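Local coordinates for protein prolyl-ACP dehydrogenase (Oscillatoria sp., PDB 4IRN) that oxidises the prolyl group carried on an acyl carrier protein, using FAD, in the biosynthesis of the cyanotoxin anatoxin-a, at residues W129-F138 / I271-F282. Numbering follows the deposited sequence.
Sequences WACEMPLLTF and IFNHSMEWERGF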
loop_
_atom_site.group_PDB
_atom_site.type_symbol
_atom_site.label_atom_id
_atom_site.label_comp_id
_atom_site.label_asym_id
_atom_site.label_seq_id
_atom_site.Cartn_x
_atom_site.Cartn_y
_atom_site.Cartn_z
ATOM N N TRP A 129 -4.076 32.568 -4.824
ATOM C CA TRP A 129 -2.965 32.179 -3.953
ATOM C C TRP A 129 -1.552 32.439 -4.442
ATOM O O TRP A 129 -0.704 32.797 -3.621
ATOM C CB TRP A 129 -3.132 30.751 -3.410
ATOM C CG TRP A 129 -4.522 30.450 -2.921
ATOM C CD1 TRP A 129 -5.439 29.641 -3.519
ATOM C CD2 TRP A 129 -5.175 31.025 -1.782
ATOM N NE1 TRP A 129 -6.612 29.647 -2.806
ATOM C CE2 TRP A 129 -6.483 30.497 -1.739
ATOM C CE3 TRP A 129 -4.777 31.924 -0.774
ATOM C CZ2 TRP A 129 -7.395 30.833 -0.728
ATOM C CZ3 TRP A 129 -5.687 32.270 0.219
ATOM C CH2 TRP A 129 -6.980 31.730 0.234
ATOM N N ALA A 130 -1.282 32.264 -5.749
ATOM C CA ALA A 130 0.064 32.467 -6.287
ATOM C C ALA A 130 0.336 33.869 -6.847
ATOM O O ALA A 130 1.495 34.185 -7.148
ATOM C CB ALA A 130 0.387 31.403 -7.324
ATOM N N CYS A 131 -0.712 34.706 -6.985
ATOM C CA CYS A 131 -0.569 36.044 -7.542
ATOM C C CYS A 131 -1.078 37.154 -6.629
ATOM O O CYS A 131 -0.300 38.052 -6.301
ATOM C CB CYS A 131 -1.203 36.117 -8.925
ATOM S SG CYS A 131 -0.643 34.827 -10.062
ATOM N N GLU A 132 -2.371 37.110 -6.234
ATOM C CA GLU A 132 -2.974 38.131 -5.365
ATOM C C GLU A 132 -2.340 38.163 -3.974
ATOM O O GLU A 132 -2.056 39.252 -3.470
ATOM C CB GLU A 132 -4.498 37.956 -5.242
ATOM C CG GLU A 132 -5.309 38.252 -6.495
ATOM C CD GLU A 132 -6.814 38.146 -6.327
ATOM O OE1 GLU A 132 -7.268 37.452 -5.396
ATOM O OE2 GLU A 132 -7.546 38.731 -7.151
ATOM N N MET A 133 -2.135 36.978 -3.354
ATOM C CA MET A 133 -1.540 36.852 -2.018
ATOM C C MET A 133 -0.104 37.408 -1.878
ATOM O O MET A 133 0.089 38.252 -0.999
ATOM C CB MET A 133 -1.655 35.433 -1.460
ATOM C CG MET A 133 -3.051 35.055 -1.005
ATOM S SD MET A 133 -3.919 36.228 0.069
ATOM C CE MET A 133 -2.788 36.370 1.447
ATOM N N PRO A 134 0.903 37.015 -2.716
ATOM C CA PRO A 134 2.238 37.631 -2.588
ATOM C C PRO A 134 2.225 39.155 -2.806
ATOM O O PRO A 134 3.007 39.861 -2.160
ATOM C CB PRO A 134 3.068 36.917 -3.658
ATOM C CG PRO A 134 2.085 36.393 -4.623
ATOM C CD PRO A 134 0.878 36.036 -3.822
ATOM N N LEU A 135 1.331 39.661 -3.695
ATOM C CA LEU A 135 1.140 41.095 -3.971
ATOM C C LEU A 135 0.602 41.819 -2.714
ATOM O O LEU A 135 1.063 42.912 -2.396
ATOM C CB LEU A 135 0.201 41.295 -5.190
ATOM C CG LEU A 135 -0.279 42.715 -5.560
ATOM C CD1 LEU A 135 0.878 43.652 -5.847
ATOM C CD2 LEU A 135 -1.182 42.671 -6.768
ATOM N N LEU A 136 -0.352 41.189 -1.996
ATOM C CA LEU A 136 -0.937 41.738 -0.775
ATOM C C LEU A 136 0.107 41.836 0.357
ATOM O O LEU A 136 0.132 42.833 1.088
ATOM C CB LEU A 136 -2.165 40.888 -0.349
ATOM C CG LEU A 136 -2.839 41.217 1.000
ATOM C CD1 LEU A 136 -3.479 42.592 0.982
ATOM C CD2 LEU A 136 -3.866 40.181 1.353
ATOM N N THR A 137 0.976 40.813 0.464
ATOM C CA THR A 137 2.012 40.695 1.488
ATOM C C THR A 137 3.268 41.521 1.210
ATOM O O THR A 137 3.716 42.239 2.102
ATOM C CB THR A 137 2.309 39.214 1.754
ATOM O OG1 THR A 137 1.077 38.559 2.067
ATOM C CG2 THR A 137 3.320 38.992 2.889
ATOM N N PHE A 138 3.836 41.421 -0.001
ATOM C CA PHE A 138 5.088 42.103 -0.341
ATOM C C PHE A 138 4.976 43.424 -1.120
ATOM O O PHE A 138 5.960 44.163 -1.215
ATOM C CB PHE A 138 6.055 41.125 -1.035
ATOM C CG PHE A 138 6.370 39.886 -0.224
ATOM C CD1 PHE A 138 7.434 39.873 0.670
ATOM C CD2 PHE A 138 5.614 38.729 -0.370
ATOM C CE1 PHE A 138 7.722 38.732 1.419
ATOM C CE2 PHE A 138 5.902 37.594 0.383
ATOM C CZ PHE A 138 6.955 37.601 1.270
ATOM N N ILE A 271 9.435 35.628 -1.267
ATOM C CA ILE A 271 8.172 35.804 -1.968
ATOM C C ILE A 271 7.668 34.453 -2.497
ATOM O O ILE A 271 6.503 34.133 -2.311
ATOM C CB ILE A 271 8.263 36.923 -3.062
ATOM C CG1 ILE A 271 8.708 38.270 -2.441
ATOM C CG2 ILE A 271 6.933 37.101 -3.804
ATOM C CD1 ILE A 271 8.785 39.461 -3.396
ATOM N N PHE A 272 8.556 33.655 -3.114
ATOM C CA PHE A 272 8.212 32.347 -3.673
ATOM C C PHE A 272 7.766 31.362 -2.583
ATOM O O PHE A 272 6.769 30.644 -2.756
ATOM C CB PHE A 272 9.391 31.777 -4.484
ATOM C CG PHE A 272 9.071 30.483 -5.196
ATOM C CD1 PHE A 272 8.439 30.489 -6.433
ATOM C CD2 PHE A 272 9.410 29.253 -4.632
ATOM C CE1 PHE A 272 8.144 29.290 -7.085
ATOM C CE2 PHE A 272 9.114 28.057 -5.290
ATOM C CZ PHE A 272 8.492 28.084 -6.513
ATOM N N ASN A 273 8.545 31.318 -1.486
ATOM C CA ASN A 273 8.291 30.454 -0.339
ATOM C C ASN A 273 7.015 30.871 0.389
ATOM O O ASN A 273 6.305 29.999 0.910
ATOM C CB ASN A 273 9.503 30.421 0.602
ATOM C CG ASN A 273 10.625 29.487 0.170
ATOM O OD1 ASN A 273 10.441 28.558 -0.645
ATOM N ND2 ASN A 273 11.825 29.733 0.698
ATOM N N HIS A 274 6.691 32.211 0.391
ATOM C CA HIS A 274 5.434 32.698 0.962
ATOM C C HIS A 274 4.286 32.304 0.019
ATOM O O HIS A 274 3.237 31.855 0.472
ATOM C CB HIS A 274 5.492 34.217 1.148
ATOM C CG HIS A 274 4.228 34.832 1.654
ATOM N ND1 HIS A 274 3.261 35.305 0.780
ATOM C CD2 HIS A 274 3.789 34.999 2.923
ATOM C CE1 HIS A 274 2.279 35.759 1.542
ATOM N NE2 HIS A 274 2.548 35.596 2.839
ATOM N N SER A 275 4.533 32.394 -1.301
ATOM C CA SER A 275 3.599 32.027 -2.366
ATOM C C SER A 275 3.282 30.517 -2.309
ATOM O O SER A 275 2.117 30.150 -2.466
ATOM C CB SER A 275 4.151 32.442 -3.728
ATOM O OG SER A 275 3.407 31.905 -4.808
ATOM N N MET A 276 4.285 29.665 -2.008
ATOM C CA MET A 276 4.124 28.211 -1.852
ATOM C C MET A 276 3.345 27.828 -0.602
ATOM O O MET A 276 2.706 26.786 -0.578
ATOM C CB MET A 276 5.470 27.481 -1.904
ATOM C CG MET A 276 6.032 27.318 -3.298
ATOM S SD MET A 276 4.823 26.779 -4.523
ATOM C CE MET A 276 5.821 25.654 -5.524
ATOM N N GLU A 277 3.407 28.653 0.450
ATOM C CA GLU A 277 2.632 28.420 1.673
ATOM C C GLU A 277 1.121 28.486 1.333
ATOM O O GLU A 277 0.387 27.543 1.623
ATOM C CB GLU A 277 2.963 29.484 2.722
ATOM C CG GLU A 277 3.779 28.979 3.882
ATOM C CD GLU A 277 4.281 30.109 4.749
ATOM O OE1 GLU A 277 5.391 30.621 4.476
ATOM O OE2 GLU A 277 3.557 30.493 5.694
ATOM N N TRP A 278 0.683 29.576 0.661
ATOM C CA TRP A 278 -0.712 29.788 0.279
ATOM C C TRP A 278 -1.153 28.830 -0.802
ATOM O O TRP A 278 -2.280 28.325 -0.744
ATOM C CB TRP A 278 -0.952 31.243 -0.161
ATOM C CG TRP A 278 -0.793 32.243 0.953
ATOM C CD1 TRP A 278 0.292 33.030 1.193
ATOM C CD2 TRP A 278 -1.723 32.509 2.012
ATOM N NE1 TRP A 278 0.095 33.771 2.335
ATOM C CE2 TRP A 278 -1.136 33.476 2.854
ATOM C CE3 TRP A 278 -2.994 32.013 2.341
ATOM C CZ2 TRP A 278 -1.775 33.966 3.994
ATOM C CZ3 TRP A 278 -3.641 32.519 3.460
ATOM C CH2 TRP A 278 -3.031 33.484 4.271
ATOM N N GLU A 279 -0.268 28.568 -1.785
ATOM C CA GLU A 279 -0.567 27.677 -2.906
ATOM C C GLU A 279 -0.789 26.243 -2.443
ATOM O O GLU A 279 -1.903 25.740 -2.566
ATOM C CB GLU A 279 0.529 27.749 -3.968
ATOM C CG GLU A 279 0.072 27.362 -5.366
ATOM C CD GLU A 279 1.177 27.371 -6.408
ATOM O OE1 GLU A 279 2.005 28.312 -6.397
ATOM O OE2 GLU A 279 1.201 26.443 -7.249
ATOM N N ARG A 280 0.243 25.612 -1.859
ATOM C CA ARG A 280 0.204 24.226 -1.377
ATOM C C ARG A 280 -0.946 23.941 -0.425
ATOM O O ARG A 280 -1.607 22.914 -0.564
ATOM C CB ARG A 280 1.548 23.808 -0.744
ATOM C CG ARG A 280 2.654 23.623 -1.760
ATOM C CD ARG A 280 4.004 23.516 -1.101
ATOM N NE ARG A 280 5.070 23.417 -2.098
ATOM C CZ ARG A 280 6.350 23.207 -1.812
ATOM N NH1 ARG A 280 6.742 23.072 -0.552
ATOM N NH2 ARG A 280 7.245 23.114 -2.783
ATOM N N GLY A 281 -1.194 24.863 0.498
ATOM C CA GLY A 281 -2.237 24.707 1.497
ATOM C C GLY A 281 -3.660 24.965 1.041
ATOM O O GLY A 281 -4.589 24.427 1.647
ATOM N N PHE A 282 -3.862 25.810 -0.002
ATOM C CA PHE A 282 -5.208 26.194 -0.424
ATOM C C PHE A 282 -5.665 25.893 -1.851
ATOM O O PHE A 282 -6.865 25.999 -2.124
ATOM C CB PHE A 282 -5.514 27.636 0.014
ATOM C CG PHE A 282 -5.266 27.835 1.492
ATOM C CD1 PHE A 282 -6.132 27.303 2.435
ATOM C CD2 PHE A 282 -4.124 28.487 1.940
ATOM C CE1 PHE A 282 -5.868 27.429 3.791
ATOM C CE2 PHE A 282 -3.868 28.618 3.299
ATOM C CZ PHE A 282 -4.740 28.084 4.213
#
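With H274 CG trans to its backbone N (chi1 177°), the imidazole reaches across to helix 129-138 and settles as a knob among M133, P134, T137 and F138. F138 turns a ring edge toward the imidazole face, the planes at 88°, while I271 CG1 packs over the phenyl centre, 3.6 Å from F138 CG. T137 CG2 lies over a face of the H274 ring; T137 OG1 hydrogen-bonds back to M133 O. M133 bends at chi2 and chi3 to lay CE over W278, 3.6 Å from W278 CE2, with SD higher above the same ring. W129 and W278 meet rim to rim, planes nearly parallel, W129 CZ3 3.4 Å from W278 CE3, and F282 CB makes a CH-pi contact over one face of the W129 indole, completing an aromatic cluster. The helix axes cross at 132°, closest at 8.5 Å; A130 CB lies 3.6 Å from E279 OE1, and A130 CA packs against S275 OG. This mostly buried contact joins N- and C-terminal helical regions of the acyl-CoA dehydrogenase fold beside FAD: E279 OE2 hydrogen-bonds to S400 OG, A130 and S275 touch the FAD-binding H160 on strand 158-161, and helix 316-344 packs against H274, W278 and F282.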